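Local coordinates for restriction endonuclease (Mycobacterium sp., PDB 4F0Q), which probably recognises DNA carrying methylated cytosine and cuts it, working as a tetrameric, modification-dependent restriction endonuclease, at residues H111-G116 with S205-V210; L156-A161 with G180-E185. One frame throughout, in Å; residues are numbered along the deposited sequence.

Contact 1: residues H111-G116 with S205-V210; sequences HVRYFG and SLDLAV
Asp207 OD1 takes two hydrogen bonds from the neighbouring strand, one from His111 and one from Arg113, which reach it from opposite faces of the carboxylate plane. His111 NE2 lies 3.0 Å from Asp207 OD1; the oxygen sits in the plane of the imidazole, at its edge, but is itself approached from well above the carboxylate. Arg113 NE comes closer, 2.6 Å from Asp207 OD1 and almost in line with the C-O bond, forming a salt bridge to which Arg113 NH2 adds a weak bond. The bend of the arginine chain at chi2 (68°) brings Arg113 CD to 3.3 Å from Ser205 OG, and that at chi3 (56°) turns NE to Asp207 OD1. The Phe115 ring packs against Ser205, Phe115 CE2 being 3.6 Å from Ser205 OG. The second carboxylate oxygen of Asp207 is held by Arg186, and Arg113 NH1 by Glu314, so the buried charges are paired on several sides, which probably favours an ionised aspartate. Arg318 of the second subunit packs on His111 and Asp207.

Beneath this polar face runs a regular antiparallel pairing of strands 111-115 and 205-210. Val112 and Leu208 exchange two backbone bonds, as do Tyr114 and Leu206. On the other face Leu208 CD1 rests 3.9 Å from Tyr114 CB, and Val112 CG2 lies 4.0 Å from Val210 CG2. Within the large mixed sheet of the N-terminal region, whose sequence family is grouped with PUA-like domains, strand 104-106 flanks 111-115 and strand 175-193 flanks 205-210.

Contact 2: residues L156-A161 with G180-E185; sequences LFLFRA and GAAIIE
Leu156 bridges the start of strand 156-161 to two residues of strand 180-185 through different parts of its side chain. Its CB lies beside its paired residue, 3.4 Å from Ala182 O and 4.1 Å from Ala182 CB. Beyond CG the chain forks, and the CD2 branch makes the far contact, crossing Ile184 at a slant with Leu156 CD2 3.9 Å from Ile184 CG1. A chi1 of -93°, off the staggered values, helps to place CD2 beside Ile184. Leu158, in register with Gly180, reaches diagonally to Ala182, its CD1 being 3.9 Å from Ala182 CB, so the small methyl group lies within reach of both leucines. On the reverse face, Ala181 CB sits over one face of the Phe157 ring, nearest CE1.

Between the two segments, three backbone bonds join the strands. Leu156 and Ala182 exchange two of them, and Leu158 N closes the set with a bond to Gly180 O of 2.9 Å. Gly180 has a positive phi, 98°, a backbone shape that would press a CB into the carbonyl oxygen of the residue before, and so suits glycine. The pairing of strands 156-166 and 175-193 carries on through Cys179 and Glu177, while the axes of the two short segments lie at 126°, well short of antiparallel.

Side-chain contact here is wholly apolar, with Leu156, Leu158, Ala182 and Ile184 on one face and Phe157 with Ala181 on the other. The polar bonds between the segments all lie in the main chain, so this is plain sheet packing in the N-terminal region, with hydrophobic contacts on both faces.

In the fold
The two contacts are neighbours in one sheet, their centres about 8 Å apart, with contact 2 nested inside the chain loop closed by contact 1. Strands 175-193 and 200-210, consecutive in sequence, join them: Ala209 N lies 2.8 Å from Ile183 O, a probable hydrogen bond. Their apolar faces merge, with Val112 CG2 3.7 Å from Leu158 CD1 and Leu208 CD2 3.7 Å from Ile184 CA, forming a common core. The polar cluster of contact 1 lies on the other face. Neither contact contributes to the magnesium site of Asp334, Gln355 and Ala356, which belongs to the PDDEXK-type endonuclease region.

Contact 1: residues H111-G116 with S205-V210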
loop_
_atom_site.group_PDB
_atom_site.type_symbol
_atom_site.label_atom_id
_atom_site.label_comp_id
_atom_site.label_asym_id
_atom_site.label_seq_id
_atom_site.Cartn_x
_atom_site.Cartn_y
_atom_site.Cartn_z
ATOM N N HIS A 111 13.358 17.037 -0.455
ATOM C CA HIS A 111 12.325 17.642 0.378
ATOM C C HIS A 111 12.905 18.304 1.621
ATOM O O HIS A 111 13.804 17.763 2.266
ATOM C CB HIS A 111 11.268 16.613 0.783
ATOM C CG HIS A 111 10.181 17.178 1.644
ATOM N ND1 HIS A 111 10.263 17.212 3.020
ATOM C CD2 HIS A 111 8.991 17.740 1.325
ATOM C CE1 HIS A 111 9.170 17.768 3.511
ATOM N NE2 HIS A 111 8.381 18.096 2.504
ATOM N N VAL A 112 12.386 19.483 1.949
ATOM C CA VAL A 112 12.792 20.184 3.162
ATOM C C VAL A 112 11.578 20.724 3.913
ATOM O O VAL A 112 10.790 21.494 3.364
ATOM C CB VAL A 112 13.757 21.352 2.859
ATOM C CG1 VAL A 112 14.047 22.139 4.128
ATOM C CG2 VAL A 112 15.048 20.838 2.244
ATOM N N ARG A 113 11.429 20.304 5.164
ATOM C CA ARG A 113 10.381 20.825 6.032
ATOM C C ARG A 113 10.906 22.051 6.765
ATOM O O ARG A 113 11.823 21.947 7.580
ATOM C CB ARG A 113 9.943 19.761 7.038
ATOM C CG ARG A 113 8.896 20.233 8.035
ATOM C CD ARG A 113 7.562 20.506 7.358
ATOM N NE ARG A 113 7.069 19.337 6.634
ATOM C CZ ARG A 113 6.383 18.344 7.192
ATOM N NH1 ARG A 113 6.105 18.371 8.489
ATOM N NH2 ARG A 113 5.974 17.322 6.453
ATOM N N TYR A 114 10.329 23.212 6.470
ATOM C CA TYR A 114 10.826 24.463 7.037
ATOM C C TYR A 114 9.755 25.226 7.813
ATOM O O TYR A 114 8.650 25.434 7.321
ATOM C CB TYR A 114 11.416 25.350 5.939
ATOM C CG TYR A 114 11.989 26.648 6.455
ATOM C CD1 TYR A 114 13.211 26.675 7.111
ATOM C CD2 TYR A 114 11.308 27.847 6.286
ATOM C CE1 TYR A 114 13.739 27.857 7.589
ATOM C CE2 TYR A 114 11.829 29.035 6.759
ATOM C CZ TYR A 114 13.046 29.034 7.409
ATOM O OH TYR A 114 13.572 30.213 7.883
ATOM N N PHE A 115 10.100 25.649 9.024
ATOM C CA PHE A 115 9.167 26.381 9.876
ATOM C C PHE A 115 9.421 27.884 9.830
ATOM O O PHE A 115 10.563 28.328 9.714
ATOM C CB PHE A 115 9.244 25.870 11.315
ATOM C CG PHE A 115 8.799 24.445 11.472
ATOM C CD1 PHE A 115 9.698 23.403 11.316
ATOM C CD2 PHE A 115 7.481 24.147 11.771
ATOM C CE1 PHE A 115 9.291 22.090 11.459
ATOM C CE2 PHE A 115 7.067 22.838 11.915
ATOM C CZ PHE A 115 7.973 21.807 11.759
ATOM N N GLY A 116 8.347 28.661 9.931
ATOM C CA GLY A 116 8.423 30.106 9.807
ATOM C C GLY A 116 9.125 30.825 10.946
ATOM O O GLY A 116 9.793 30.204 11.772
ATOM N N SER A 205 4.171 25.970 8.706
ATOM C CA SER A 205 5.006 24.829 8.359
ATOM C C SER A 205 4.968 24.612 6.851
ATOM O O SER A 205 3.894 24.527 6.256
ATOM C CB SER A 205 4.530 23.572 9.089
ATOM O OG SER A 205 5.367 22.465 8.803
ATOM N N LEU A 206 6.142 24.526 6.236
ATOM C CA LEU A 206 6.237 24.471 4.782
ATOM C C LEU A 206 6.931 23.213 4.263
ATOM O O LEU A 206 8.029 22.865 4.702
ATOM C CB LEU A 206 6.956 25.715 4.240
ATOM C CG LEU A 206 6.207 27.053 4.188
ATOM C CD1 LEU A 206 6.039 27.671 5.568
ATOM C CD2 LEU A 206 6.918 28.021 3.253
ATOM N N ASP A 207 6.267 22.537 3.330
ATOM C CA ASP A 207 6.878 21.463 2.561
ATOM C C ASP A 207 7.522 22.057 1.319
ATOM O O ASP A 207 6.829 22.569 0.432
ATOM C CB ASP A 207 5.835 20.424 2.147
ATOM C CG ASP A 207 5.376 19.563 3.303
ATOM O OD1 ASP A 207 6.194 19.290 4.206
ATOM O OD2 ASP A 207 4.197 19.153 3.304
ATOM N N LEU A 208 8.850 21.992 1.268
ATOM C CA LEU A 208 9.613 22.550 0.160
ATOM C C LEU A 208 10.195 21.450 -0.718
ATOM O O LEU A 208 10.685 20.433 -0.221
ATOM C CB LEU A 208 10.742 23.444 0.681
ATOM C CG LEU A 208 10.347 24.616 1.580
ATOM C CD1 LEU A 208 11.583 25.377 2.029
ATOM C CD2 LEU A 208 9.376 25.540 0.867
ATOM N N ALA A 209 10.141 21.666 -2.027
ATOM C CA ALA A 209 10.673 20.713 -2.989
ATOM C C ALA A 209 11.924 21.267 -3.662
ATOM O O ALA A 209 11.840 22.160 -4.505
ATOM C CB ALA A 209 9.619 20.370 -4.030
ATOM N N VAL A 210 13.081 20.740 -3.280
ATOM C CA VAL A 210 14.341 21.139 -3.895
ATOM C C VAL A 210 14.416 20.592 -5.315
ATOM O O VAL A 210 14.378 19.381 -5.523
ATOM C CB VAL A 210 15.550 20.638 -3.086
ATOM C CG1 VAL A 210 16.848 21.034 -3.770
ATOM C CG2 VAL A 210 15.501 21.188 -1.670
#

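Contact 2: residues L156-A161 with G180-E185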
loop_
_atom_site.group_PDB
_atom_site.type_symbol
_atom_site.label_atom_id
_atom_site.label_comp_id
_atom_site.label_asym_id
_atom_site.label_seq_id
_atom_site.Cartn_x
_atom_site.Cartn_y
_atom_site.Cartn_z
ATOM N N LEU A 156 13.342 29.737 -3.791
ATOM C CA LEU A 156 13.805 29.624 -2.412
ATOM C C LEU A 156 15.169 28.948 -2.334
ATOM O O LEU A 156 15.269 27.721 -2.296
ATOM C CB LEU A 156 12.785 28.875 -1.547
ATOM C CG LEU A 156 11.759 29.726 -0.792
ATOM C CD1 LEU A 156 10.851 30.487 -1.749
ATOM C CD2 LEU A 156 10.942 28.864 0.157
ATOM N N PHE A 157 16.218 29.765 -2.315
ATOM C CA PHE A 157 17.583 29.269 -2.192
ATOM C C PHE A 157 17.883 28.905 -0.746
ATOM O O PHE A 157 17.963 29.775 0.121
ATOM C CB PHE A 157 18.581 30.314 -2.693
ATOM C CG PHE A 157 18.765 30.309 -4.182
ATOM C CD1 PHE A 157 17.691 30.529 -5.028
ATOM C CD2 PHE A 157 20.014 30.091 -4.738
ATOM C CE1 PHE A 157 17.858 30.523 -6.399
ATOM C CE2 PHE A 157 20.189 30.088 -6.109
ATOM C CZ PHE A 157 19.110 30.305 -6.940
ATOM N N LEU A 158 18.045 27.612 -0.493
ATOM C CA LEU A 158 18.248 27.123 0.863
ATOM C C LEU A 158 19.719 27.122 1.263
ATOM O O LEU A 158 20.588 26.747 0.481
ATOM C CB LEU A 158 17.659 25.719 1.016
ATOM C CG LEU A 158 16.178 25.593 0.650
ATOM C CD1 LEU A 158 15.700 24.159 0.799
ATOM C CD2 LEU A 158 15.335 26.534 1.497
ATOM N N PHE A 159 19.982 27.555 2.491
ATOM C CA PHE A 159 21.321 27.506 3.060
ATOM C C PHE A 159 21.240 27.014 4.498
ATOM O O PHE A 159 20.240 27.239 5.177
ATOM C CB PHE A 159 21.979 28.887 3.022
ATOM C CG PHE A 159 22.208 29.415 1.635
ATOM C CD1 PHE A 159 23.368 29.106 0.945
ATOM C CD2 PHE A 159 21.266 30.226 1.023
ATOM C CE1 PHE A 159 23.582 29.590 -0.330
ATOM C CE2 PHE A 159 21.475 30.714 -0.252
ATOM C CZ PHE A 159 22.635 30.395 -0.930
ATOM N N ARG A 160 22.287 26.340 4.966
ATOM C CA ARG A 160 22.327 25.936 6.371
ATOM C C ARG A 160 23.708 26.104 7.003
ATOM O O ARG A 160 24.715 25.690 6.435
ATOM C CB ARG A 160 21.809 24.505 6.558
ATOM C CG ARG A 160 22.571 23.441 5.788
ATOM C CD ARG A 160 21.956 22.069 6.007
ATOM N NE ARG A 160 22.536 21.054 5.134
ATOM C CZ ARG A 160 22.147 19.783 5.107
ATOM N NH1 ARG A 160 21.176 19.369 5.909
ATOM N NH2 ARG A 160 22.728 18.924 4.281
ATOM N N ALA A 161 23.743 26.720 8.180
ATOM C CA ALA A 161 24.994 26.929 8.901
ATOM C C ALA A 161 25.618 25.600 9.311
ATOM O O ALA A 161 25.094 24.899 10.177
ATOM C CB ALA A 161 24.761 27.806 10.122
ATOM N N GLY A 180 20.330 24.034 -2.440
ATOM C CA GLY A 180 19.540 24.046 -3.657
ATOM C C GLY A 180 18.441 25.091 -3.695
ATOM O O GLY A 180 18.235 25.836 -2.735
ATOM N N ALA A 181 17.741 25.147 -4.823
ATOM C CA ALA A 181 16.589 26.026 -4.981
ATOM C C ALA A 181 15.317 25.221 -4.748
ATOM O O ALA A 181 15.204 24.084 -5.204
ATOM C CB ALA A 181 16.582 26.647 -6.370
ATOM N N ALA A 182 14.359 25.809 -4.038
ATOM C CA ALA A 182 13.164 25.073 -3.641
ATOM C C ALA A 182 11.858 25.733 -4.078
ATOM O O ALA A 182 11.773 26.955 -4.210
ATOM C CB ALA A 182 13.163 24.845 -2.134
ATOM N N ILE A 183 10.846 24.902 -4.303
ATOM C CA ILE A 183 9.493 25.370 -4.571
ATOM C C ILE A 183 8.637 25.102 -3.340
ATOM O O ILE A 183 8.729 24.032 -2.741
ATOM C CB ILE A 183 8.864 24.620 -5.762
ATOM C CG1 ILE A 183 9.786 24.672 -6.979
ATOM C CG2 ILE A 183 7.495 25.192 -6.098
ATOM C CD1 ILE A 183 9.232 23.956 -8.187
ATOM N N ILE A 184 7.813 26.070 -2.958
ATOM C CA ILE A 184 6.873 25.855 -1.869
ATOM C C ILE A 184 5.793 24.879 -2.321
ATOM O O ILE A 184 4.835 25.262 -2.995
ATOM C CB ILE A 184 6.224 27.172 -1.398
ATOM C CG1 ILE A 184 7.298 28.148 -0.918
ATOM C CG2 ILE A 184 5.219 26.905 -0.286
ATOM C CD1 ILE A 184 6.743 29.442 -0.371
ATOM N N GLU A 185 5.962 23.612 -1.959
ATOM C CA GLU A 185 5.006 22.582 -2.340
ATOM C C GLU A 185 3.764 22.647 -1.463
ATOM O O GLU A 185 2.645 22.449 -1.940
ATOM C CB GLU A 185 5.638 21.192 -2.259
ATOM C CG GLU A 185 4.715 20.077 -2.721
ATOM C CD GLU A 185 5.347 18.707 -2.598
ATOM O OE1 GLU A 185 6.299 18.558 -1.804
ATOM O OE2 GLU A 185 4.895 17.780 -3.303
#